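Local structure of ribokinase, putative (Burkholderia thailandensis, 3B1R) at residues Q244-R249 and A280-S285; T257-A262 and A289-H294; V199-A204 and I227-H232. The protein probably transfers phosphate to nucleosides, as a nucleoside kinase of the ribokinase (PfkB) family. All coordinates share one frame; numbering follows the deposited sequence.

Interaction 1: residues Q244-R249 and A280-S285; sequences QIPAVR and AGRLAS. With AMP (adenosine monophosphate), chain H.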
# COMPACT_ATOMS: atom_id res chain seq x y z
N GLN A 244 -26.54 -15.90 11.46
CA GLN A 244 -26.17 -14.64 10.84
C GLN A 244 -25.92 -13.62 11.93
O GLN A 244 -26.82 -13.27 12.70
CB GLN A 244 -27.27 -14.14 9.90
CG GLN A 244 -27.62 -15.12 8.80
CD GLN A 244 -26.41 -15.54 7.98
OE1 GLN A 244 -26.24 -16.72 7.69
NE2 GLN A 244 -25.57 -14.57 7.60
N ILE A 245 -24.68 -13.16 12.00
CA ILE A 245 -24.25 -12.23 13.03
C ILE A 245 -24.28 -10.82 12.46
O ILE A 245 -23.69 -10.57 11.40
CB ILE A 245 -22.83 -12.57 13.54
CG1 ILE A 245 -22.74 -14.02 14.06
CG2 ILE A 245 -22.34 -11.54 14.56
CD1 ILE A 245 -23.87 -14.47 15.03
N PRO A 246 -24.96 -9.89 13.16
CA PRO A 246 -25.05 -8.52 12.67
C PRO A 246 -23.75 -7.76 12.94
O PRO A 246 -22.96 -8.15 13.80
CB PRO A 246 -26.18 -7.93 13.53
CG PRO A 246 -26.03 -8.64 14.84
CD PRO A 246 -25.62 -10.05 14.47
N ALA A 247 -23.53 -6.69 12.18
CA ALA A 247 -22.50 -5.73 12.53
C ALA A 247 -23.10 -4.70 13.48
O ALA A 247 -24.22 -4.21 13.27
CB ALA A 247 -21.94 -5.05 11.29
N VAL A 248 -22.38 -4.40 14.56
CA VAL A 248 -22.75 -3.27 15.40
C VAL A 248 -22.34 -2.01 14.63
O VAL A 248 -21.16 -1.84 14.31
CB VAL A 248 -22.06 -3.34 16.80
CG1 VAL A 248 -22.47 -2.16 17.68
CG2 VAL A 248 -22.40 -4.65 17.48
N ARG A 249 -23.31 -1.16 14.30
CA ARG A 249 -23.01 0.06 13.53
C ARG A 249 -21.91 0.88 14.22
O ARG A 249 -21.94 1.09 15.43
CB ARG A 249 -24.27 0.91 13.31
CG ARG A 249 -24.16 1.86 12.14
CD ARG A 249 -25.30 2.86 12.10
NE ARG A 249 -24.76 4.22 12.09
CZ ARG A 249 -24.28 4.82 11.01
NH1 ARG A 249 -24.30 4.20 9.83
NH2 ARG A 249 -23.79 6.05 11.10
N ALA A 280 -21.95 -15.22 21.45
CA ALA A 280 -20.53 -15.25 21.12
C ALA A 280 -20.19 -14.34 19.93
O ALA A 280 -19.29 -13.50 20.03
CB ALA A 280 -20.06 -16.67 20.87
N GLY A 281 -20.92 -14.50 18.82
CA GLY A 281 -20.71 -13.68 17.62
C GLY A 281 -21.09 -12.21 17.76
O GLY A 281 -20.40 -11.33 17.22
N ARG A 282 -22.18 -11.93 18.46
CA ARG A 282 -22.55 -10.53 18.76
C ARG A 282 -21.48 -9.80 19.58
O ARG A 282 -21.19 -8.64 19.33
CB ARG A 282 -23.91 -10.45 19.46
CG ARG A 282 -25.11 -10.68 18.54
CD ARG A 282 -26.32 -11.20 19.33
NE ARG A 282 -27.57 -11.22 18.57
CZ ARG A 282 -27.77 -11.88 17.43
NH1 ARG A 282 -26.79 -12.58 16.87
NH2 ARG A 282 -28.95 -11.84 16.82
N LEU A 283 -20.90 -10.49 20.56
CA LEU A 283 -19.81 -9.92 21.34
C LEU A 283 -18.56 -9.68 20.48
O LEU A 283 -17.93 -8.62 20.58
CB LEU A 283 -19.48 -10.79 22.55
CG LEU A 283 -18.30 -10.36 23.43
CD1 LEU A 283 -18.63 -9.07 24.16
CD2 LEU A 283 -17.94 -11.46 24.40
N ALA A 284 -18.22 -10.67 19.65
CA ALA A 284 -17.10 -10.56 18.71
C ALA A 284 -17.29 -9.38 17.77
O ALA A 284 -16.34 -8.62 17.51
CB ALA A 284 -16.97 -11.84 17.90
N SER A 285 -18.51 -9.25 17.28
CA SER A 285 -18.87 -8.21 16.34
C SER A 285 -18.79 -6.84 17.01
O SER A 285 -18.37 -5.85 16.39
CB SER A 285 -20.25 -8.45 15.77
OG SER A 285 -20.58 -7.45 14.84
P AMP H . -13.28 -7.95 8.93
O1P AMP H . -11.99 -8.58 9.40
O2P AMP H . -13.03 -6.70 8.12
O3P AMP H . -14.24 -8.94 8.32
O5' AMP H . -13.97 -7.41 10.27
C5' AMP H . -14.13 -8.29 11.36
C4' AMP H . -15.39 -7.92 12.11
O4' AMP H . -15.21 -6.62 12.69
C3' AMP H . -16.67 -7.85 11.27
O3' AMP H . -17.34 -9.11 11.07
C2' AMP H . -17.47 -6.89 12.12
O2' AMP H . -18.03 -7.52 13.28
C1' AMP H . -16.44 -5.90 12.60
N9 AMP H . -16.39 -4.87 11.54
C8 AMP H . -15.53 -4.79 10.49
N7 AMP H . -15.83 -3.71 9.71
C5 AMP H . -16.90 -3.10 10.26
C6 AMP H . -17.73 -1.91 9.95
N6 AMP H . -17.47 -1.14 8.87
N1 AMP H . -18.76 -1.62 10.78
C2 AMP H . -19.05 -2.37 11.86
N3 AMP H . -18.33 -3.46 12.20
C4 AMP H . -17.26 -3.86 11.46
O HOH W 1 -19.38 -5.04 14.13
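The guanidinium of R282 has the ring of P246 over one face, with CD of P246 3.7 Å from its NH1, while the CD1 methyl of I245 meets it in plane at the edge. This is helix-on-sheet packing in the ribokinase fold: I245 ends the outermost strand 242-245, and helix 277-291 runs past it and past the loop that follows. The arginine chain is extended from CG to NE and crosses the proline at about a right angle, so it lies over the point where strand becomes loop. Deeper in, the isoleucine sits on the helix backbone, its CG2 3.3 Å from G281 O; G281 has no side chain there to hold it off. F315 of helix 304-315 touches both P246 and R282, and also V248.

One helical turn on from G281 the contact becomes polar and reaches the nucleotide. With OG anti to the backbone N (chi1 -179°), S285 donates from OG to P246 O at 2.7 Å, on a lone pair in the carbonyl plane (C=O...donor angle 139°). The same OG accepts from the ribose O2' of AMP at 3.0 Å, so the serine relays between loop and ligand. A247 lays its CB against the adenine near C2 and N3. A single water completes the arrangement: it accepts from V248 N at 3.1 Å, donates to S285 O at 2.6 Å, and lies 2.9 Å from the O2' of the AMP, to which it is also hydrogen-bonded.

Interaction 2: residues T257-A262 and A289-H294; sequences TGCGDA and ALKIAH. With AMP (adenosine monophosphate), chain G; AMP (adenosine monophosphate), chain H.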
# COMPACT_ATOMS: atom_id res chain seq x y z
N THR A 257 -7.86 -2.00 10.39
CA THR A 257 -6.71 -2.84 10.77
C THR A 257 -6.79 -3.30 12.22
O THR A 257 -6.69 -2.50 13.15
CB THR A 257 -5.36 -2.12 10.55
OG1 THR A 257 -5.35 -1.52 9.25
CG2 THR A 257 -4.22 -3.11 10.66
N GLY A 258 -6.92 -4.61 12.41
CA GLY A 258 -7.10 -5.18 13.74
C GLY A 258 -8.52 -5.66 14.01
O GLY A 258 -8.76 -6.31 15.03
N CYS A 259 -9.47 -5.36 13.12
CA CYS A 259 -10.87 -5.74 13.36
C CYS A 259 -11.06 -7.25 13.42
O CYS A 259 -11.82 -7.75 14.25
CB CYS A 259 -11.82 -5.13 12.32
SG CYS A 259 -12.21 -3.39 12.63
N GLY A 260 -10.35 -7.97 12.56
CA GLY A 260 -10.37 -9.43 12.60
C GLY A 260 -9.97 -9.92 13.97
O GLY A 260 -10.62 -10.79 14.55
N ASP A 261 -8.93 -9.32 14.52
CA ASP A 261 -8.32 -9.80 15.74
C ASP A 261 -9.10 -9.48 17.01
O ASP A 261 -9.16 -10.30 17.92
CB ASP A 261 -6.87 -9.34 15.81
CG ASP A 261 -5.96 -10.16 14.92
OD1 ASP A 261 -6.26 -11.36 14.74
OD2 ASP A 261 -4.97 -9.62 14.38
N ALA A 262 -9.69 -8.28 17.06
CA ALA A 262 -10.66 -7.90 18.10
C ALA A 262 -11.86 -8.85 18.12
O ALA A 262 -12.29 -9.31 19.19
CB ALA A 262 -11.14 -6.46 17.83
N ALA A 289 -16.62 -3.53 15.98
CA ALA A 289 -17.16 -2.17 15.83
C ALA A 289 -16.43 -1.12 16.69
O ALA A 289 -16.18 0.01 16.22
CB ALA A 289 -18.65 -2.13 16.11
N LEU A 290 -16.09 -1.47 17.93
CA LEU A 290 -15.35 -0.57 18.82
C LEU A 290 -13.94 -0.28 18.34
O LEU A 290 -13.44 0.84 18.52
CB LEU A 290 -15.30 -1.10 20.25
CG LEU A 290 -16.63 -1.24 21.01
CD1 LEU A 290 -16.36 -1.85 22.38
CD2 LEU A 290 -17.36 0.10 21.16
N LYS A 291 -13.27 -1.29 17.77
CA LYS A 291 -11.90 -1.07 17.29
C LYS A 291 -11.86 -0.11 16.10
O LYS A 291 -11.00 0.78 16.04
CB LYS A 291 -11.19 -2.38 16.93
CG LYS A 291 -9.66 -2.23 16.75
CD LYS A 291 -9.17 -2.53 15.35
CE LYS A 291 -9.48 -1.48 14.31
NZ LYS A 291 -8.64 -0.24 14.43
N ILE A 292 -12.79 -0.30 15.16
CA ILE A 292 -12.80 0.43 13.88
C ILE A 292 -12.90 1.95 14.06
O ILE A 292 -12.69 2.71 13.12
CB ILE A 292 -13.92 -0.08 12.94
CG1 ILE A 292 -13.58 0.19 11.47
CG2 ILE A 292 -15.29 0.54 13.30
CD1 ILE A 292 -14.40 -0.64 10.49
N ALA A 293 -13.24 2.37 15.28
CA ALA A 293 -13.38 3.79 15.59
C ALA A 293 -12.05 4.41 16.02
O ALA A 293 -11.99 5.60 16.33
CB ALA A 293 -14.45 3.99 16.67
N HIS A 294 -10.99 3.60 16.04
CA HIS A 294 -9.66 4.07 16.47
C HIS A 294 -8.54 3.58 15.55
O HIS A 294 -8.65 2.51 14.95
CB HIS A 294 -9.40 3.70 17.94
CG HIS A 294 -10.52 4.10 18.85
ND1 HIS A 294 -10.55 5.33 19.49
CD2 HIS A 294 -11.67 3.47 19.18
CE1 HIS A 294 -11.66 5.41 20.21
NE2 HIS A 294 -12.37 4.31 20.03
P AMP G . -5.99 -8.37 11.32
O1P AMP G . -6.58 -9.61 10.67
O2P AMP G . -6.40 -7.07 10.68
O3P AMP G . -6.18 -8.35 12.82
O5' AMP G . -4.40 -8.52 11.13
C5' AMP G . -3.51 -7.41 11.21
C4' AMP G . -2.22 -7.94 11.82
O4' AMP G . -1.61 -8.84 10.90
C3' AMP G . -1.20 -6.82 12.03
O3' AMP G . -1.19 -6.43 13.42
C2' AMP G . 0.11 -7.38 11.46
O2' AMP G . 1.18 -7.28 12.39
C1' AMP G . -0.23 -8.85 11.17
N9 AMP G . 0.34 -9.47 9.97
C8 AMP G . 0.32 -8.94 8.73
N7 AMP G . 0.88 -9.78 7.85
C5 AMP G . 1.26 -10.87 8.53
C6 AMP G . 1.92 -12.12 8.18
N6 AMP G . 2.28 -12.34 6.90
N1 AMP G . 2.14 -13.01 9.18
C2 AMP G . 1.78 -12.78 10.46
N3 AMP G . 1.17 -11.63 10.85
C4 AMP G . 0.89 -10.67 9.94
P AMP H . -13.28 -7.95 8.93
O1P AMP H . -11.99 -8.58 9.40
O2P AMP H . -13.03 -6.70 8.12
O3P AMP H . -14.24 -8.94 8.32
O5' AMP H . -13.97 -7.41 10.27
C5' AMP H . -14.13 -8.29 11.36
C4' AMP H . -15.39 -7.92 12.11
O4' AMP H . -15.21 -6.62 12.69
C3' AMP H . -16.67 -7.85 11.27
O3' AMP H . -17.34 -9.11 11.07
C2' AMP H . -17.47 -6.89 12.12
O2' AMP H . -18.03 -7.52 13.28
C1' AMP H . -16.44 -5.90 12.60
N9 AMP H . -16.39 -4.87 11.54
C8 AMP H . -15.53 -4.79 10.49
N7 AMP H . -15.83 -3.71 9.71
C5 AMP H . -16.90 -3.10 10.26
C6 AMP H . -17.73 -1.91 9.95
N6 AMP H . -17.47 -1.14 8.87
N1 AMP H . -18.76 -1.62 10.78
C2 AMP H . -19.05 -2.37 11.86
N3 AMP H . -18.33 -3.46 12.20
C4 AMP H . -17.26 -3.86 11.46
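T257-A262 carries the TGCGD form of the glycine-rich PfkB signature, whose turn leads into helix 259-272 beside the phosphates; K291 and I292, in residues 289-294, pack against it. K291 does most of the packing. Its chain bends at chi2, chi3 and chi4 and curls under the turn, laying CE 3.2 Å from T257 O and CD 3.5 Å from G258 C. The curl brings NZ to H294 O, a hydrogen bond of 2.8 Å nearly along the C=O axis, and NZ also donates to the carbonyls of D255 and G296, so three backbone oxygens grip the buried amine. Alongside, C259 SG rests 3.7 Å from K291 CE and equally far from I292 CB. I292 then stretches CD1 to within 3.5 Å of N7 in the adenine of one AMP. On the far side of the turn, G258, the N-cap residue, donates its N to O2P of the other AMP at 3.1 Å and 152°. The lysine thus joins the turn before helix 259-272 to helix 277-291; around them, I292 is hydrogen-bonded through its backbone to I254 and D255, T257 touches strand 109-115, and L290 packs on helix 304-315.

Interaction 3: residues V199-A204 and I227-H232; sequences VNDYEA and ITRGEH. With AMP (adenosine monophosphate), chain H.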
# COMPACT_ATOMS: atom_id res chain seq x y z
N VAL A 199 -12.19 -17.03 9.55
CA VAL A 199 -11.53 -16.24 8.49
C VAL A 199 -12.41 -15.09 8.02
O VAL A 199 -13.59 -15.04 8.35
CB VAL A 199 -11.13 -17.12 7.28
CG1 VAL A 199 -9.88 -17.98 7.57
CG2 VAL A 199 -12.29 -17.98 6.82
N ASN A 200 -11.85 -14.15 7.26
CA ASN A 200 -12.68 -13.16 6.58
C ASN A 200 -13.07 -13.76 5.23
O ASN A 200 -12.54 -14.82 4.87
CB ASN A 200 -11.99 -11.77 6.48
CG ASN A 200 -10.81 -11.72 5.51
OD1 ASN A 200 -10.77 -12.42 4.49
ND2 ASN A 200 -9.84 -10.85 5.82
N ASP A 201 -13.98 -13.13 4.50
CA ASP A 201 -14.57 -13.79 3.33
C ASP A 201 -13.60 -14.01 2.16
O ASP A 201 -13.76 -14.96 1.37
CB ASP A 201 -15.87 -13.09 2.87
CG ASP A 201 -15.65 -11.66 2.36
OD1 ASP A 201 -14.55 -11.09 2.52
OD2 ASP A 201 -16.61 -11.09 1.80
N TYR A 202 -12.61 -13.14 2.06
CA TYR A 202 -11.54 -13.25 1.08
C TYR A 202 -10.66 -14.46 1.41
O TYR A 202 -10.26 -15.22 0.51
CB TYR A 202 -10.71 -11.96 1.09
CG TYR A 202 -9.61 -11.94 0.04
CD1 TYR A 202 -8.36 -12.50 0.30
CD2 TYR A 202 -9.82 -11.35 -1.22
CE1 TYR A 202 -7.35 -12.48 -0.66
CE2 TYR A 202 -8.82 -11.32 -2.18
CZ TYR A 202 -7.58 -11.91 -1.89
OH TYR A 202 -6.55 -11.90 -2.81
N GLU A 203 -10.37 -14.63 2.69
CA GLU A 203 -9.55 -15.74 3.17
C GLU A 203 -10.29 -17.08 3.03
O GLU A 203 -9.67 -18.10 2.71
CB GLU A 203 -9.09 -15.51 4.62
CG GLU A 203 -7.92 -14.52 4.73
CD GLU A 203 -7.82 -13.81 6.08
OE1 GLU A 203 -8.70 -13.99 6.96
OE2 GLU A 203 -6.83 -13.06 6.27
N ALA A 204 -11.59 -17.08 3.31
CA ALA A 204 -12.41 -18.27 3.08
C ALA A 204 -12.29 -18.75 1.63
O ALA A 204 -12.07 -19.94 1.40
CB ALA A 204 -13.87 -18.04 3.46
N ILE A 227 -17.05 -16.88 9.15
CA ILE A 227 -16.57 -16.02 8.05
C ILE A 227 -17.03 -14.57 8.30
O ILE A 227 -18.22 -14.30 8.35
CB ILE A 227 -17.04 -16.54 6.66
CG1 ILE A 227 -16.67 -18.02 6.47
CG2 ILE A 227 -16.44 -15.70 5.52
CD1 ILE A 227 -17.15 -18.62 5.16
N THR A 228 -16.07 -13.66 8.49
CA THR A 228 -16.38 -12.25 8.74
C THR A 228 -16.40 -11.51 7.41
O THR A 228 -15.61 -11.81 6.52
CB THR A 228 -15.39 -11.56 9.72
OG1 THR A 228 -14.12 -11.41 9.08
CG2 THR A 228 -15.21 -12.36 10.99
N ARG A 229 -17.32 -10.56 7.29
CA ARG A 229 -17.54 -9.81 6.06
C ARG A 229 -17.71 -8.32 6.40
O ARG A 229 -18.71 -7.69 6.02
CB ARG A 229 -18.78 -10.32 5.31
CG ARG A 229 -18.97 -11.86 5.30
CD ARG A 229 -20.08 -12.28 4.36
NE ARG A 229 -20.48 -13.67 4.55
CZ ARG A 229 -19.98 -14.70 3.88
NH1 ARG A 229 -19.04 -14.52 2.97
NH2 ARG A 229 -20.41 -15.93 4.13
N GLY A 230 -16.74 -7.76 7.12
CA GLY A 230 -16.72 -6.33 7.41
C GLY A 230 -18.05 -5.78 7.91
O GLY A 230 -18.66 -6.34 8.81
N GLU A 231 -18.52 -4.68 7.31
CA GLU A 231 -19.74 -4.04 7.79
C GLU A 231 -20.99 -4.91 7.64
O GLU A 231 -22.05 -4.56 8.15
CB GLU A 231 -19.93 -2.66 7.13
CG GLU A 231 -20.26 -2.68 5.65
CD GLU A 231 -20.73 -1.31 5.15
OE1 GLU A 231 -21.76 -0.81 5.65
OE2 GLU A 231 -20.08 -0.75 4.26
N HIS A 232 -20.86 -6.04 6.95
CA HIS A 232 -22.00 -6.94 6.73
C HIS A 232 -22.05 -8.06 7.78
O HIS A 232 -22.83 -9.01 7.64
CB HIS A 232 -21.97 -7.51 5.31
CG HIS A 232 -21.96 -6.47 4.23
ND1 HIS A 232 -23.09 -6.13 3.51
CD2 HIS A 232 -20.96 -5.70 3.75
CE1 HIS A 232 -22.78 -5.19 2.63
NE2 HIS A 232 -21.49 -4.91 2.76
P AMP H . -13.28 -7.95 8.93
O1P AMP H . -11.99 -8.58 9.40
O2P AMP H . -13.03 -6.70 8.12
O3P AMP H . -14.24 -8.94 8.32
O5' AMP H . -13.97 -7.41 10.27
C5' AMP H . -14.13 -8.29 11.36
C4' AMP H . -15.39 -7.92 12.11
O4' AMP H . -15.21 -6.62 12.69
C3' AMP H . -16.67 -7.85 11.27
O3' AMP H . -17.34 -9.11 11.07
C2' AMP H . -17.47 -6.89 12.12
O2' AMP H . -18.03 -7.52 13.28
C1' AMP H . -16.44 -5.90 12.60
N9 AMP H . -16.39 -4.87 11.54
C8 AMP H . -15.53 -4.79 10.49
N7 AMP H . -15.83 -3.71 9.71
C5 AMP H . -16.90 -3.10 10.26
C6 AMP H . -17.73 -1.91 9.95
N6 AMP H . -17.47 -1.14 8.87
N1 AMP H . -18.76 -1.62 10.78
C2 AMP H . -19.05 -2.37 11.86
N3 AMP H . -18.33 -3.46 12.20
C4 AMP H . -17.26 -3.86 11.46
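I227, D201 and T228 bury the most surface here, where strands 196-200 and 224-228 run parallel as neighbours in the large sheet of the ribokinase fold. I227 faces the same side of the sheet as V199 and slides under the start of helix 201-211: its CG2, anti to the backbone N, lies 3.5 Å from D201 CA, and its CD1 reaches A204 CB at 3.7 Å. That same CG2 also lies over one face of the R229 guanidinium, offset toward the rim. T228 supplies the backbone ladder. Its N donates to V199 O at 2.8 Å (161°), and its O takes a weak bond from D201 N at 2.9 Å, bent to 122°, as the first strand gives way to helix.

N200 caps that helix in a capping box: E203 N donates to N200 OD1, and N200 N returns the bond to E203 OE1. Next to it, D201 sets CB 3.5 Å from R229 NH1, yet its OD2 stays 4.4 Å from that nitrogen, beyond a salt bridge. The carboxylate turns instead to the second subunit, taking bonds from V38 N and H39 ND1 there.

On the other sheet face, T228 OG1 donates to O3P of AMP at 2.6 Å, and G230 N grips the same oxygen at 3.0 Å. Because H39 of the second subunit also bonds AMP through NE2, D201 probably helps to set the rotation of that imidazole as a second-shell residue, and the nucleotide site is completed across the subunit interface.

How the interactions relate
Going from the N terminus, interaction 3 comes first and closes on itself: the chain leaves strand 196-200, passes through helices 201-211 and 215-219, and returns on strand 224-228 before the others open. Interactions 1 and 2 cross. Residues 244-249 open the first and 257-262 the second; 280-285, on helix 277-291, then closes the first, and 289-294, which starts on the same helix, closes the second. The edge strand and the glycine-rich turn are thereby tied to one helix. Interaction 1 touches both others, through A247 CB on E231 O and V248 O against A289 CB, whereas interactions 2 and 3 stay about 6 Å apart at their nearest atoms. All three border one AMP.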